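PDB 3RBY: uncharacterized protein YLR301W from Saccharomyces cerevisiae, which is of unknown function and non-essential, but interacts with HRR25 and may interact with SEC72. Local coordinates for residues V40-G44 with D45-F49; L208-G212 with K213-K217. One frame throughout, in Å; residues are numbered along the deposited sequence.

Interaction 1 (V40-G44 with D45-F49)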
loop_
_atom_site.group_PDB
_atom_site.type_symbol
_atom_site.label_atom_id
_atom_site.label_comp_id
_atom_site.label_asym_id
_atom_site.label_seq_id
_atom_site.Cartn_x
_atom_site.Cartn_y
_atom_site.Cartn_z
ATOM N N VAL A 40 16.131 -0.249 0.435
ATOM C CA VAL A 40 15.861 -1.183 1.537
ATOM C C VAL A 40 17.022 -2.159 1.691
ATOM O O VAL A 40 17.492 -2.423 2.815
ATOM C CB VAL A 40 14.570 -1.978 1.326
ATOM C CG1 VAL A 40 14.415 -3.005 2.431
ATOM C CG2 VAL A 40 13.359 -1.032 1.291
ATOM N N LYS A 41 17.467 -2.687 0.549
ATOM C CA LYS A 41 18.608 -3.592 0.486
ATOM C C LYS A 41 19.685 -3.066 -0.472
ATOM O O LYS A 41 19.826 -3.544 -1.607
ATOM C CB LYS A 41 18.151 -4.996 0.091
ATOM C CG LYS A 41 17.269 -5.668 1.141
ATOM C CD LYS A 41 16.922 -7.100 0.740
ATOM C CE LYS A 41 15.450 -7.404 1.031
ATOM N NZ LYS A 41 14.989 -8.686 0.409
ATOM N N PRO A 42 20.440 -2.076 -0.010
ATOM C CA PRO A 42 21.495 -1.470 -0.824
ATOM C C PRO A 42 22.674 -2.416 -1.023
ATOM O O PRO A 42 23.042 -3.146 -0.105
ATOM C CB PRO A 42 21.927 -0.265 0.014
ATOM C CG PRO A 42 21.630 -0.663 1.413
ATOM C CD PRO A 42 20.384 -1.497 1.344
ATOM N N SER A 43 23.256 -2.395 -2.217
ATOM C CA SER A 43 24.418 -3.221 -2.515
ATOM C C SER A 43 25.684 -2.556 -1.991
ATOM O O SER A 43 25.652 -1.413 -1.537
ATOM C CB SER A 43 24.533 -3.457 -4.021
ATOM O OG SER A 43 25.033 -2.306 -4.680
ATOM N N GLY A 44 26.799 -3.275 -2.057
ATOM C CA GLY A 44 28.070 -2.740 -1.605
ATOM C C GLY A 44 28.427 -1.450 -2.314
ATOM O O GLY A 44 29.005 -0.542 -1.719
ATOM N N ASP A 45 28.078 -1.369 -3.594
ATOM C CA ASP A 45 28.373 -0.191 -4.398
ATOM C C ASP A 45 27.571 1.002 -3.876
ATOM O O ASP A 45 28.051 2.140 -3.853
ATOM C CB ASP A 45 28.013 -0.428 -5.867
ATOM C CG ASP A 45 29.125 -1.134 -6.641
ATOM O OD1 ASP A 45 28.817 -1.768 -7.680
ATOM O OD2 ASP A 45 30.302 -1.057 -6.210
ATOM N N GLU A 46 26.344 0.742 -3.443
ATOM C CA GLU A 46 25.480 1.849 -3.080
ATOM C C GLU A 46 25.415 2.134 -1.577
ATOM O O GLU A 46 24.660 2.996 -1.144
ATOM C CB GLU A 46 24.090 1.729 -3.748
ATOM C CG GLU A 46 23.273 0.534 -3.344
ATOM C CD GLU A 46 22.320 0.024 -4.447
ATOM O OE1 GLU A 46 22.277 0.559 -5.585
ATOM O OE2 GLU A 46 21.599 -0.951 -4.159
ATOM N N LEU A 47 26.247 1.447 -0.793
ATOM C CA LEU A 47 26.293 1.662 0.660
ATOM C C LEU A 47 26.801 3.043 1.017
ATOM O O LEU A 47 26.442 3.586 2.065
ATOM C CB LEU A 47 27.172 0.610 1.350
ATOM C CG LEU A 47 26.583 -0.791 1.507
ATOM C CD1 LEU A 47 27.672 -1.807 1.855
ATOM C CD2 LEU A 47 25.464 -0.781 2.557
ATOM N N SER A 48 27.644 3.608 0.157
ATOM C CA SER A 48 28.188 4.940 0.425
ATOM C C SER A 48 27.098 6.015 0.330
ATOM O O SER A 48 27.110 6.982 1.097
ATOM C CB SER A 48 29.367 5.261 -0.504
ATOM O OG SER A 48 28.935 5.491 -1.836
ATOM N N PHE A 49 26.154 5.829 -0.593
ATOM C CA PHE A 49 25.003 6.732 -0.733
ATOM C C PHE A 49 23.719 5.929 -0.927
ATOM O O PHE A 49 23.249 5.771 -2.060
ATOM C CB PHE A 49 25.205 7.640 -1.943
ATOM C CG PHE A 49 24.185 8.731 -2.054
ATOM C CD1 PHE A 49 24.101 9.706 -1.072
ATOM C CD2 PHE A 49 23.319 8.790 -3.139
ATOM C CE1 PHE A 49 23.160 10.720 -1.160
ATOM C CE2 PHE A 49 22.379 9.805 -3.244
ATOM C CZ PHE A 49 22.297 10.774 -2.252
#

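Interaction 2 (L208-G212 with K213-K217)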
loop_
_atom_site.group_PDB
_atom_site.type_symbol
_atom_site.label_atom_id
_atom_site.label_comp_id
_atom_site.label_asym_id
_atom_site.label_seq_id
_atom_site.Cartn_x
_atom_site.Cartn_y
_atom_site.Cartn_z
ATOM N N LEU A 208 14.855 6.575 12.034
ATOM C CA LEU A 208 14.654 5.493 11.084
ATOM C C LEU A 208 15.791 5.498 10.077
ATOM O O LEU A 208 16.102 4.485 9.442
ATOM C CB LEU A 208 13.327 5.677 10.358
ATOM C CG LEU A 208 12.092 5.693 11.254
ATOM C CD1 LEU A 208 10.838 5.584 10.399
ATOM C CD2 LEU A 208 12.142 4.563 12.298
ATOM N N LEU A 209 16.406 6.664 9.938
ATOM C CA LEU A 209 17.438 6.877 8.948
ATOM C C LEU A 209 18.175 8.164 9.314
ATOM O O LEU A 209 17.585 9.111 9.859
ATOM C CB LEU A 209 16.796 6.940 7.570
ATOM C CG LEU A 209 17.413 7.632 6.367
ATOM C CD1 LEU A 209 16.395 7.533 5.248
ATOM C CD2 LEU A 209 17.714 9.093 6.649
ATOM N N SER A 210 19.480 8.163 9.066
ATOM C CA SER A 210 20.346 9.273 9.436
ATOM C C SER A 210 21.635 9.188 8.635
ATOM O O SER A 210 22.466 8.308 8.860
ATOM C CB SER A 210 20.650 9.242 10.934
ATOM O OG SER A 210 21.671 10.166 11.266
ATOM N N TYR A 211 21.788 10.109 7.693
ATOM C CA TYR A 211 22.906 10.096 6.773
ATOM C C TYR A 211 23.641 11.429 6.816
ATOM O O TYR A 211 23.022 12.488 6.686
ATOM C CB TYR A 211 22.409 9.833 5.359
ATOM C CG TYR A 211 23.516 9.784 4.344
ATOM C CD1 TYR A 211 24.002 10.946 3.773
ATOM C CD2 TYR A 211 24.090 8.574 3.962
ATOM C CE1 TYR A 211 25.019 10.917 2.842
ATOM C CE2 TYR A 211 25.118 8.528 3.022
ATOM C CZ TYR A 211 25.582 9.709 2.465
ATOM O OH TYR A 211 26.600 9.686 1.522
ATOM N N GLY A 212 24.956 11.378 7.009
ATOM C CA GLY A 212 25.769 12.582 6.954
ATOM C C GLY A 212 26.369 12.930 8.305
ATOM O O GLY A 212 25.897 12.473 9.354
ATOM N N LYS A 213 27.411 13.753 8.298
ATOM C CA LYS A 213 28.128 14.001 9.536
ATOM C C LYS A 213 27.662 15.246 10.297
ATOM O O LYS A 213 28.057 15.454 11.456
ATOM C CB LYS A 213 29.641 14.014 9.291
ATOM C CG LYS A 213 30.061 14.716 8.010
ATOM C CD LYS A 213 31.497 15.207 8.133
ATOM C CE LYS A 213 32.070 15.574 6.784
ATOM N NZ LYS A 213 33.551 15.660 6.897
ATOM N N GLU A 214 26.798 16.049 9.676
ATOM C CA GLU A 214 26.301 17.265 10.333
ATOM C C GLU A 214 24.848 17.173 10.828
ATOM O O GLU A 214 24.207 18.192 11.143
ATOM C CB GLU A 214 26.472 18.457 9.407
ATOM C CG GLU A 214 27.847 18.536 8.795
ATOM C CD GLU A 214 28.173 19.923 8.278
ATOM O OE1 GLU A 214 28.349 20.859 9.096
ATOM O OE2 GLU A 214 28.235 20.073 7.047
ATOM N N VAL A 215 24.347 15.944 10.907
ATOM C CA VAL A 215 22.989 15.664 11.373
ATOM C C VAL A 215 22.620 16.323 12.705
ATOM O O VAL A 215 21.470 16.716 12.902
ATOM C CB VAL A 215 22.761 14.146 11.448
ATOM C CG1 VAL A 215 21.511 13.831 12.243
ATOM C CG2 VAL A 215 22.695 13.560 10.033
ATOM N N ASN A 216 23.577 16.465 13.617
ATOM C CA ASN A 216 23.288 17.154 14.889
ATOM C C ASN A 216 23.043 18.663 14.741
ATOM O O ASN A 216 22.799 19.356 15.740
ATOM C CB ASN A 216 24.379 16.892 15.945
ATOM C CG ASN A 216 25.707 17.613 15.636
ATOM O OD1 ASN A 216 26.012 17.928 14.485
ATOM N ND2 ASN A 216 26.505 17.850 16.675
ATOM N N LYS A 217 23.130 19.173 13.509
ATOM C CA LYS A 217 22.800 20.579 13.245
ATOM C C LYS A 217 21.360 20.703 12.729
ATOM O O LYS A 217 20.936 21.782 12.304
ATOM C CB LYS A 217 23.762 21.204 12.233
ATOM C CG LYS A 217 25.189 21.463 12.723
ATOM C CD LYS A 217 26.040 21.968 11.533
ATOM C CE LYS A 217 27.395 22.556 11.950
ATOM N NZ LYS A 217 28.495 21.547 11.957
#

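Interaction 1 (V40-G44 with D45-F49)
Ser43 and Glu46 are the first and last residues of a beta-turn in the surface loop that joins strands 33-38 and 51-57, and the carboxylate of Glu46 bonds back to the start of the turn. The backbone N-H of Ser43 gives a nearly straight hydrogen bond (160°) to Glu46 OE2, 2.9 Å from Ser43 N. It meets that oxygen on the anti side, about 30° out of the carboxylate plane. With CG between its own N and carbonyl carbon (chi1 63°), Glu46 turns its chain back over the serine, which brings Glu46 CG to within 3.1 Å of Ser43 N. Glutamate suits the place because the same oxygen also takes a salt bridge from Arg20, whose NH1 also makes a weak hydrogen bond to Lys41 O; the cation probably helps keep the carboxylate ionised. The serine's oxygens serve the same turn: Ser43 OG receives a weak hydrogen bond from Asp45 N at 3.4 Å, as in an ST turn, while Ser43 O accepts a weak beta-turn bond from Glu46 N at 3.0 Å. Gly44 and Asp45 fill the two middle positions with helix-like backbone angles. On the apolar side, the rigid Pro42 ring lays its CB 3.7 Å from Glu46 CG. It also meets Leu47 at about a right angle, with Pro42 CG 4.0 Å from Leu47 CD2.

Interaction 2 (L208-G212 with K213-K217)
Val215 folds back against the end of strand 205-211, the edge strand of an antiparallel sheet, where the chain passes through Gly212 into a short 3-10 turn. The tight part is one methyl group: Val215 CG2 rests 3.4 Å from Gly212 O and 3.5 Å from Tyr211 O. Val215 holds CG1 anti to its backbone N (chi1 166°), which leaves CG2 beside that N, where it meets the two carbonyl oxygens. Ser210 OG touches both methyls, 3.8 Å from Val215 CG1 and from Val215 CG2. A compact beta-branched side chain fits because its two methyls can spread over the strand end, and Val215 also packs on Ile195 of the neighbouring strand. Gly212 makes the exit possible: its positive phi (113°) would press a side chain against the preceding carbonyl oxygen. On the looser side, Lys213 touches the strand end through CB, 3.6 Å from Gly212 C; its extended chain runs on from an exposed position beside Glu190. No hydrogen bond links the two halves. Glu214 reaches Tyr166 through OE1 and Gln183 through OE2. The backbone bond from Lys217 N to Glu214 O closes the 3-10 turn, and the side chain of Lys217 repeats the link, NZ making a salt bridge to the anti lone pair of Glu214 OE1, at 2.9 Å.

How the interactions relate
Interaction 1 lies in a loop between two strands of the ten-stranded antiparallel sheet, and interaction 2 at the end of an edge strand of the seven-stranded one; their centres are about 17 Å apart, and they meet where the loop 40-49 passes the end of strand 205-211. There the hydroxyl of Tyr211 reaches across: its OH lies 2.8 Å from Ser48 O, a probable hydrogen bond, and 3.6 Å from Phe49 CD1. Phe51 sits in the junction, its ring meeting that of Phe49 and lying edge-to-face with Tyr211. No active site is known here. The side chains of Pro42 in interaction 1 and Ser210 in interaction 2 each lie about 4 Å from bound triethylene glycol, probably from the crystallisation liquor.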